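Non-ribosomal peptide synthetase (Streptomyces halstedii, PDB 3WV4) belongs to the AMP-binding enzyme family of the ANL clan and represents the N-terminal domain fragment of a non-ribosomal peptide synthetase. Local coordinates at residues 233-238 and 281-286; 276-281 and 302-307; 310-315 and 332-337. All blocks are in the same frame, centred on the assembly; numbering follows the deposited sequence.

Contact 1 bridges two sheets, contact 3 pairs two strands within one of them, and contact 2 ties the preceding helix to a loop. Of the three, contact 1 lies closest to both others, its centre about 12 Å from that of contact 2 and about 11 Å from that of contact 3, while the centres of contacts 2 and 3 are about 15 Å apart. Gly281 belongs to both contacts 1 and 2, ending helix 273-280 and leading into strand 284-287. Contacts 1 and 3 meet through neighbouring strands of the same sheet, 284-287 and 311-314, and through a salt bridge of 2.7 Å between Asp235 OD2 and Arg310 NH2.

Contact 1 (233-238 and 281-286); sequences AEDIVF and GATMMP
Thr283 OG1 is gripped from two residues at once: it donates to Asp235 OD1 (2.8 Å) and accepts from the backbone N of Ile236, also at 2.8 Å. A chi1 of 60° places OG1 between the backbone N and carbonyl carbon of Thr283, pointing it at both partners. It reaches OD1 on the anti side, 23° out of the carboxylate plane, and the two side chains cross at about a right angle. The other carboxylate oxygen of Asp235 makes a salt bridge with Arg310 and accepts from the backbone N of His232, so that with Thr283 both oxygens are held and the rotation is restricted. With CG beside its backbone N, Met284 brings that atom to 3.7 Å from Asp235 CG; bends at chi2 and chi3 then direct the sulfur and methyl.

A second shared atom follows in the backbone. Ile236 O accepts from Thr283 N at 2.8 Å, in the carbonyl plane, and from Met284 N at 3.2 Å, well tilted from it. Phe238 N then bonds to Met284 O at 2.9 Å. The last two bonds make a single bridge, Val237 with Met284, between strands running 26° apart in direction. Packing beside it is modest: Phe238 CB rests 3.9 Å from Ala282 CB, and Val237 CG1 touches the ring CD of Pro286 at 4.1 Å. Beyond the bridge a water donates to the carbonyl oxygens of both Phe238 and Pro286, linking the two backbones.

The bridge thus joins two sheets. Strand 236-239 is an outermost strand of a four-stranded mixed sheet, next to strand 261-264, whereas strand 284-287 pairs with strand 311-314 in the large sheet. Leu273 and Leu277 of helix 273-280 pack on Phe238, and helix 246-258 lies against Val237 and Pro286.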
loop_
_atom_site.group_PDB
_atom_site.type_symbol
_atom_site.label_atom_id
_atom_site.label_comp_id
_atom_site.label_asym_id
_atom_site.label_seq_id
_atom_site.Cartn_x
_atom_site.Cartn_y
_atom_site.Cartn_z
ATOM N N ALA A 233 -15.277 7.048 7.380
ATOM C CA ALA A 233 -15.470 5.976 8.349
ATOM C C ALA A 233 -16.565 4.999 7.987
ATOM O O ALA A 233 -16.525 3.878 8.404
ATOM C CB ALA A 233 -15.725 6.563 9.752
ATOM N N GLU A 234 -17.574 5.442 7.259
ATOM C CA GLU A 234 -18.597 4.559 6.805
ATOM C C GLU A 234 -18.268 3.833 5.474
ATOM O O GLU A 234 -19.103 3.137 4.985
ATOM C CB GLU A 234 -19.912 5.343 6.720
ATOM C CG GLU A 234 -20.423 5.678 8.151
ATOM C CD GLU A 234 -21.736 6.445 8.213
ATOM O OE1 GLU A 234 -21.843 7.556 7.623
ATOM O OE2 GLU A 234 -22.671 5.946 8.904
ATOM N N ASP A 235 -17.085 4.018 4.869
ATOM C CA ASP A 235 -16.767 3.272 3.641
ATOM C C ASP A 235 -16.423 1.837 3.960
ATOM O O ASP A 235 -16.071 1.501 5.037
ATOM C CB ASP A 235 -15.661 3.905 2.829
ATOM C CG ASP A 235 -16.141 5.094 2.020
ATOM O OD1 ASP A 235 -17.150 4.950 1.286
ATOM O OD2 ASP A 235 -15.489 6.187 2.096
ATOM N N ILE A 236 -16.645 0.978 3.004
ATOM C CA ILE A 236 -16.268 -0.383 3.131
ATOM C C ILE A 236 -15.416 -0.608 1.881
ATOM O O ILE A 236 -15.930 -0.486 0.779
ATOM C CB ILE A 236 -17.505 -1.263 3.136
ATOM C CG1 ILE A 236 -18.290 -1.005 4.451
ATOM C CG2 ILE A 236 -17.099 -2.723 2.992
ATOM C CD1 ILE A 236 -19.570 -1.814 4.697
ATOM N N VAL A 237 -14.139 -0.954 2.069
ATOM C CA VAL A 237 -13.155 -1.041 1.001
ATOM C C VAL A 237 -12.943 -2.496 0.616
ATOM O O VAL A 237 -12.467 -3.310 1.434
ATOM C CB VAL A 237 -11.820 -0.414 1.431
ATOM C CG1 VAL A 237 -10.821 -0.322 0.286
ATOM C CG2 VAL A 237 -12.085 0.994 2.015
ATOM N N PHE A 238 -13.280 -2.826 -0.622
ATOM C CA PHE A 238 -13.127 -4.174 -1.118
ATOM C C PHE A 238 -11.789 -4.293 -1.841
ATOM O O PHE A 238 -11.610 -3.786 -2.943
ATOM C CB PHE A 238 -14.283 -4.541 -2.046
ATOM C CG PHE A 238 -14.364 -6.034 -2.357
ATOM C CD1 PHE A 238 -13.588 -6.596 -3.344
ATOM C CD2 PHE A 238 -15.215 -6.870 -1.611
ATOM C CE1 PHE A 238 -13.651 -7.965 -3.606
ATOM C CE2 PHE A 238 -15.297 -8.218 -1.890
ATOM C CZ PHE A 238 -14.508 -8.783 -2.871
ATOM N N GLY A 281 -21.516 -4.856 0.976
ATOM C CA GLY A 281 -21.878 -3.454 1.137
ATOM C C GLY A 281 -20.724 -2.586 0.583
ATOM O O GLY A 281 -20.658 -1.404 0.878
ATOM N N ALA A 282 -19.835 -3.170 -0.211
ATOM C CA ALA A 282 -18.614 -2.459 -0.692
ATOM C C ALA A 282 -18.957 -1.065 -1.242
ATOM O O ALA A 282 -19.804 -0.954 -2.086
ATOM C CB ALA A 282 -17.937 -3.262 -1.785
ATOM N N THR A 283 -18.222 -0.046 -0.818
ATOM C CA THR A 283 -18.345 1.270 -1.373
ATOM C C THR A 283 -17.165 1.718 -2.205
ATOM O O THR A 283 -17.353 2.507 -3.132
ATOM C CB THR A 283 -18.598 2.305 -0.276
ATOM O OG1 THR A 283 -17.498 2.295 0.640
ATOM C CG2 THR A 283 -19.909 1.943 0.506
ATOM N N MET A 284 -15.961 1.279 -1.869
ATOM C CA MET A 284 -14.754 1.692 -2.590
ATOM C C MET A 284 -14.023 0.456 -3.045
ATOM O O MET A 284 -13.946 -0.493 -2.298
ATOM C CB MET A 284 -13.822 2.458 -1.680
ATOM C CG MET A 284 -14.469 3.563 -0.853
ATOM S SD MET A 284 -14.713 5.064 -1.787
ATOM C CE MET A 284 -13.088 5.777 -1.841
ATOM N N MET A 285 -13.519 0.454 -4.275
ATOM C CA MET A 285 -12.865 -0.714 -4.845
ATOM C C MET A 285 -11.657 -0.303 -5.624
ATOM O O MET A 285 -11.786 0.273 -6.713
ATOM C CB MET A 285 -13.801 -1.448 -5.791
ATOM C CG MET A 285 -13.244 -2.761 -6.288
ATOM S SD MET A 285 -14.328 -3.682 -7.399
ATOM C CE MET A 285 -13.224 -5.083 -7.629
ATOM N N PRO A 286 -10.489 -0.594 -5.100
ATOM C CA PRO A 286 -9.338 -0.308 -5.974
ATOM C C PRO A 286 -9.314 -1.354 -7.082
ATOM O O PRO A 286 -9.665 -2.512 -6.831
ATOM C CB PRO A 286 -8.119 -0.416 -5.024
ATOM C CG PRO A 286 -8.621 -1.146 -3.822
ATOM C CD PRO A 286 -10.094 -0.876 -3.711
HETATM O O HOH W 1 -10.098 -4.509 -5.161
#

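Contact 2 (276-281 and 302-307); sequences SLRESG and DPEGAP
Arg278, in the C-terminal part of helix 273-280, meets the loop between helix 289-300 and strand 311-314 with the edge of its guanidinium. NE and NH2 approach Gly305 O side-on, at 2.9 Å and 3.1 Å, so one carbonyl oxygen takes both N-H groups. NH2 also forms a salt bridge with Asp302 OD2 at 2.6 Å. That oxygen lies in the guanidinium plane, yet is approached from above its own carboxylate, the two planes standing 63° apart. Over one face of the guanidinium lies Glu304, its CB 3.6 Å from Arg278 CZ; its OE1 is a long 4.0 Å from Arg278 NH1 and contributes charge alone.

Behind this shell the loop is shaped by a type I turn from Asp302 to Gly305 and by an Asx turn, in which Asp302 OD1 accepts from Glu304 N at 3.1 Å. Arg278 CG lies anti to the backbone N (chi1 173°), and a bend at chi3 swings the guanidinium onto the loop. Leu277 CB packs 4.1 Å from Ala306 CB, with Phe331 also against Ala306.

Two acidic side chains and a carbonyl oxygen around one guanidinium would be expected to stabilise its positive charge, and the shared grip on Gly305 O restricts its rotation.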
loop_
_atom_site.group_PDB
_atom_site.type_symbol
_atom_site.label_atom_id
_atom_site.label_comp_id
_atom_site.label_asym_id
_atom_site.label_seq_id
_atom_site.Cartn_x
_atom_site.Cartn_y
_atom_site.Cartn_z
ATOM N N SER A 276 -20.186 -10.967 -3.938
ATOM C CA SER A 276 -19.325 -10.537 -2.841
ATOM C C SER A 276 -19.391 -9.013 -2.634
ATOM O O SER A 276 -19.487 -8.534 -1.509
ATOM C CB SER A 276 -17.883 -10.973 -3.098
ATOM O OG SER A 276 -17.865 -12.154 -3.881
ATOM N N LEU A 277 -19.317 -8.255 -3.720
ATOM C CA LEU A 277 -19.332 -6.820 -3.604
ATOM C C LEU A 277 -20.599 -6.329 -2.980
ATOM O O LEU A 277 -20.557 -5.535 -2.045
ATOM C CB LEU A 277 -19.156 -6.156 -4.963
ATOM C CG LEU A 277 -17.728 -6.378 -5.487
ATOM C CD1 LEU A 277 -17.624 -6.075 -6.984
ATOM C CD2 LEU A 277 -16.810 -5.427 -4.744
ATOM N N ARG A 278 -21.715 -6.787 -3.523
ATOM C CA ARG A 278 -23.040 -6.375 -3.065
ATOM C C ARG A 278 -23.273 -6.780 -1.623
ATOM O O ARG A 278 -23.697 -5.970 -0.781
ATOM C CB ARG A 278 -24.144 -6.932 -3.990
ATOM C CG ARG A 278 -25.591 -6.702 -3.488
ATOM C CD ARG A 278 -26.641 -7.525 -4.245
ATOM N NE ARG A 278 -26.172 -7.781 -5.609
ATOM C CZ ARG A 278 -25.945 -8.982 -6.141
ATOM N NH1 ARG A 278 -26.191 -10.109 -5.473
ATOM N NH2 ARG A 278 -25.494 -9.040 -7.384
ATOM N N GLU A 279 -23.006 -8.041 -1.331
ATOM C CA GLU A 279 -23.239 -8.565 -0.002
ATOM C C GLU A 279 -22.314 -7.970 1.053
ATOM O O GLU A 279 -22.656 -7.974 2.215
ATOM C CB GLU A 279 -23.159 -10.105 -0.017
ATOM C CG GLU A 279 -24.332 -10.704 -0.796
ATOM C CD GLU A 279 -24.425 -12.227 -0.704
ATOM O OE1 GLU A 279 -23.573 -12.827 -0.008
ATOM O OE2 GLU A 279 -25.361 -12.808 -1.325
ATOM N N SER A 280 -21.133 -7.479 0.666
ATOM C CA SER A 280 -20.229 -6.826 1.640
ATOM C C SER A 280 -20.658 -5.376 1.828
ATOM O O SER A 280 -20.231 -4.708 2.726
ATOM C CB SER A 280 -18.788 -6.946 1.151
ATOM O OG SER A 280 -18.609 -6.254 -0.080
ATOM N N GLY A 281 -21.516 -4.856 0.976
ATOM C CA GLY A 281 -21.878 -3.454 1.137
ATOM C C GLY A 281 -20.724 -2.586 0.583
ATOM O O GLY A 281 -20.658 -1.404 0.878
ATOM N N ASP A 302 -25.400 -10.520 -13.868
ATOM C CA ASP A 302 -26.041 -10.256 -12.581
ATOM C C ASP A 302 -26.749 -8.882 -12.506
ATOM O O ASP A 302 -26.128 -7.872 -12.132
ATOM C CB ASP A 302 -24.995 -10.422 -11.463
ATOM C CG ASP A 302 -25.605 -10.389 -10.065
ATOM O OD1 ASP A 302 -26.739 -9.878 -9.913
ATOM O OD2 ASP A 302 -24.943 -10.845 -9.113
ATOM N N PRO A 303 -28.071 -8.852 -12.802
ATOM C CA PRO A 303 -28.846 -7.594 -12.860
ATOM C C PRO A 303 -29.183 -6.942 -11.483
ATOM O O PRO A 303 -29.785 -5.863 -11.441
ATOM C CB PRO A 303 -30.123 -8.020 -13.598
ATOM C CG PRO A 303 -30.327 -9.440 -13.162
ATOM C CD PRO A 303 -28.965 -10.028 -12.886
ATOM N N GLU A 304 -28.789 -7.582 -10.385
ATOM C CA GLU A 304 -28.941 -7.004 -9.036
ATOM C C GLU A 304 -27.850 -5.996 -8.725
ATOM O O GLU A 304 -27.998 -5.226 -7.791
ATOM C CB GLU A 304 -28.913 -8.091 -7.957
ATOM C CG GLU A 304 -30.297 -8.567 -7.590
ATOM C CD GLU A 304 -30.252 -9.706 -6.600
ATOM O OE1 GLU A 304 -30.121 -9.447 -5.395
ATOM O OE2 GLU A 304 -30.310 -10.859 -7.052
ATOM N N GLY A 305 -26.748 -6.066 -9.484
ATOM C CA GLY A 305 -25.652 -5.085 -9.432
ATOM C C GLY A 305 -24.876 -5.035 -8.126
ATOM O O GLY A 305 -24.747 -6.023 -7.402
ATOM N N ALA A 306 -24.325 -3.858 -7.842
ATOM C CA ALA A 306 -23.757 -3.597 -6.534
ATOM C C ALA A 306 -23.908 -2.099 -6.324
ATOM O O ALA A 306 -22.962 -1.320 -6.432
ATOM C CB ALA A 306 -22.324 -4.074 -6.442
ATOM N N PRO A 307 -25.133 -1.675 -6.060
ATOM C CA PRO A 307 -25.437 -0.220 -5.939
ATOM C C PRO A 307 -24.673 0.537 -4.841
ATOM O O PRO A 307 -24.581 1.727 -4.914
ATOM C CB PRO A 307 -26.962 -0.209 -5.639
ATOM C CG PRO A 307 -27.235 -1.591 -5.028
ATOM C CD PRO A 307 -26.335 -2.499 -5.838
#

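Contact 3 (310-315 and 332-337); sequences RMFTNS and PGAQVV
On one face of the sheet the side chain of Met311 passes obliquely across that of Val337, Met311 CG lying 3.7 Å from Val337 CG2. Having its CG anti to the backbone N (chi1 -165°) lets Met311 run out toward that branch, and helix 215-229 covers this face through Leu229. The other face carries Phe312, whose CE2 is 3.7 Å from Ala334 CB and whose CD2 is 4.2 Å from Val336 CG2; Leu295 and the ring of Phe331 add to its surroundings.

Strands 311-314 and 335-340 are the two parallel strands of a beta-alpha-beta unit, connected through helix 321-330. Their backbones stay in step from Met311 opposite Gln335 to Thr313 opposite Val337. The bonds alternate: Phe312 N to Gln335 O at 2.9 Å, then Val337 N to Phe312 O at 2.9 Å, and Asn314 N to Val337 O at 3.2 Å.

Toward the start of the strands the contact turns polar. Gln335 N reaches Arg310 O at 2.9 Å from above the carbonyl plane. A water donates to Gln335 OE1 (2.7 Å) and, at a doubtfully short distance, to Arg310 O, while Arg310 NH2 is committed to Asp235 and Gly230 O.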
loop_
_atom_site.group_PDB
_atom_site.type_symbol
_atom_site.label_atom_id
_atom_site.label_comp_id
_atom_site.label_asym_id
_atom_site.label_seq_id
_atom_site.Cartn_x
_atom_site.Cartn_y
_atom_site.Cartn_z
ATOM N N ARG A 310 -19.348 3.362 -4.855
ATOM C CA ARG A 310 -19.238 4.774 -5.168
ATOM C C ARG A 310 -17.924 5.212 -5.823
ATOM O O ARG A 310 -17.841 6.317 -6.396
ATOM C CB ARG A 310 -19.527 5.616 -3.914
ATOM C CG ARG A 310 -18.377 5.763 -2.919
ATOM C CD ARG A 310 -18.855 6.551 -1.672
ATOM N NE ARG A 310 -17.754 6.787 -0.750
ATOM C CZ ARG A 310 -16.883 7.811 -0.840
ATOM N NH1 ARG A 310 -17.002 8.729 -1.762
ATOM N NH2 ARG A 310 -15.920 7.941 0.026
ATOM N N MET A 311 -16.890 4.390 -5.765
ATOM C CA MET A 311 -15.609 4.765 -6.408
ATOM C C MET A 311 -14.777 3.569 -6.754
ATOM O O MET A 311 -14.705 2.615 -5.969
ATOM C CB MET A 311 -14.760 5.663 -5.496
ATOM C CG MET A 311 -13.620 6.383 -6.203
ATOM S SD MET A 311 -12.740 7.528 -5.117
ATOM C CE MET A 311 -14.071 8.665 -4.690
ATOM N N PHE A 312 -14.219 3.611 -7.960
ATOM C CA PHE A 312 -13.177 2.751 -8.414
ATOM C C PHE A 312 -11.909 3.580 -8.572
ATOM O O PHE A 312 -11.951 4.651 -9.207
ATOM C CB PHE A 312 -13.485 2.186 -9.793
ATOM C CG PHE A 312 -14.687 1.331 -9.817
ATOM C CD1 PHE A 312 -14.631 0.020 -9.372
ATOM C CD2 PHE A 312 -15.913 1.841 -10.261
ATOM C CE1 PHE A 312 -15.767 -0.780 -9.375
ATOM C CE2 PHE A 312 -17.063 1.038 -10.251
ATOM C CZ PHE A 312 -16.986 -0.283 -9.796
ATOM N N THR A 313 -10.802 3.077 -8.037
ATOM C CA THR A 313 -9.553 3.769 -8.164
ATOM C C THR A 313 -8.547 2.868 -8.902
ATOM O O THR A 313 -8.302 1.743 -8.509
ATOM C CB THR A 313 -9.010 4.242 -6.810
ATOM O OG1 THR A 313 -8.713 3.158 -5.962
ATOM C CG2 THR A 313 -10.030 5.021 -6.119
ATOM N N ASN A 314 -7.941 3.428 -9.930
ATOM C CA ASN A 314 -7.085 2.689 -10.791
ATOM C C ASN A 314 -5.711 3.294 -10.703
ATOM O O ASN A 314 -5.517 4.490 -10.991
ATOM C CB ASN A 314 -7.579 2.736 -12.233
ATOM C CG ASN A 314 -6.749 1.838 -13.149
ATOM O OD1 ASN A 314 -6.756 0.621 -13.001
ATOM N ND2 ASN A 314 -6.062 2.424 -14.090
ATOM N N SER A 315 -4.766 2.460 -10.266
ATOM C CA SER A 315 -3.357 2.761 -10.407
ATOM C C SER A 315 -2.875 1.723 -11.442
ATOM O O SER A 315 -3.639 1.319 -12.333
ATOM C CB SER A 315 -2.614 2.756 -9.021
ATOM O OG SER A 315 -2.957 1.664 -8.172
ATOM N N PRO A 332 -23.706 3.446 -12.041
ATOM C CA PRO A 332 -23.762 4.866 -12.414
ATOM C C PRO A 332 -23.530 5.787 -11.234
ATOM O O PRO A 332 -23.267 6.930 -11.429
ATOM C CB PRO A 332 -25.185 5.029 -12.923
ATOM C CG PRO A 332 -25.911 3.928 -12.264
ATOM C CD PRO A 332 -24.982 2.792 -12.251
ATOM N N GLY A 333 -23.565 5.253 -10.028
ATOM C CA GLY A 333 -23.217 6.017 -8.828
ATOM C C GLY A 333 -21.751 6.056 -8.492
ATOM O O GLY A 333 -21.375 6.604 -7.472
ATOM N N ALA A 334 -20.901 5.480 -9.342
ATOM C CA ALA A 334 -19.557 5.270 -8.962
ATOM C C ALA A 334 -18.674 6.122 -9.839
ATOM O O ALA A 334 -18.911 6.217 -11.023
ATOM C CB ALA A 334 -19.171 3.778 -9.056
ATOM N N GLN A 335 -17.661 6.736 -9.234
ATOM C CA GLN A 335 -16.676 7.572 -9.944
ATOM C C GLN A 335 -15.467 6.741 -10.291
ATOM O O GLN A 335 -15.143 5.827 -9.558
ATOM C CB GLN A 335 -16.260 8.739 -9.046
ATOM C CG GLN A 335 -17.436 9.673 -8.827
ATOM C CD GLN A 335 -17.189 10.715 -7.770
ATOM O OE1 GLN A 335 -16.855 10.409 -6.600
ATOM N NE2 GLN A 335 -17.472 11.935 -8.117
ATOM N N VAL A 336 -14.868 6.983 -11.449
ATOM C CA VAL A 336 -13.764 6.178 -11.953
ATOM C C VAL A 336 -12.550 7.058 -12.036
ATOM O O VAL A 336 -12.484 8.012 -12.825
ATOM C CB VAL A 336 -14.084 5.631 -13.329
ATOM C CG1 VAL A 336 -12.873 4.883 -13.875
ATOM C CG2 VAL A 336 -15.299 4.744 -13.279
ATOM N N VAL A 337 -11.634 6.827 -11.119
ATOM C CA VAL A 337 -10.625 7.800 -10.754
ATOM C C VAL A 337 -9.257 7.397 -11.272
ATOM O O VAL A 337 -8.794 6.311 -10.933
ATOM C CB VAL A 337 -10.564 7.960 -9.232
ATOM C CG1 VAL A 337 -9.442 8.886 -8.860
ATOM C CG2 VAL A 337 -11.923 8.448 -8.702
HETATM O O HOH W 2 -18.032 8.473 -5.090
#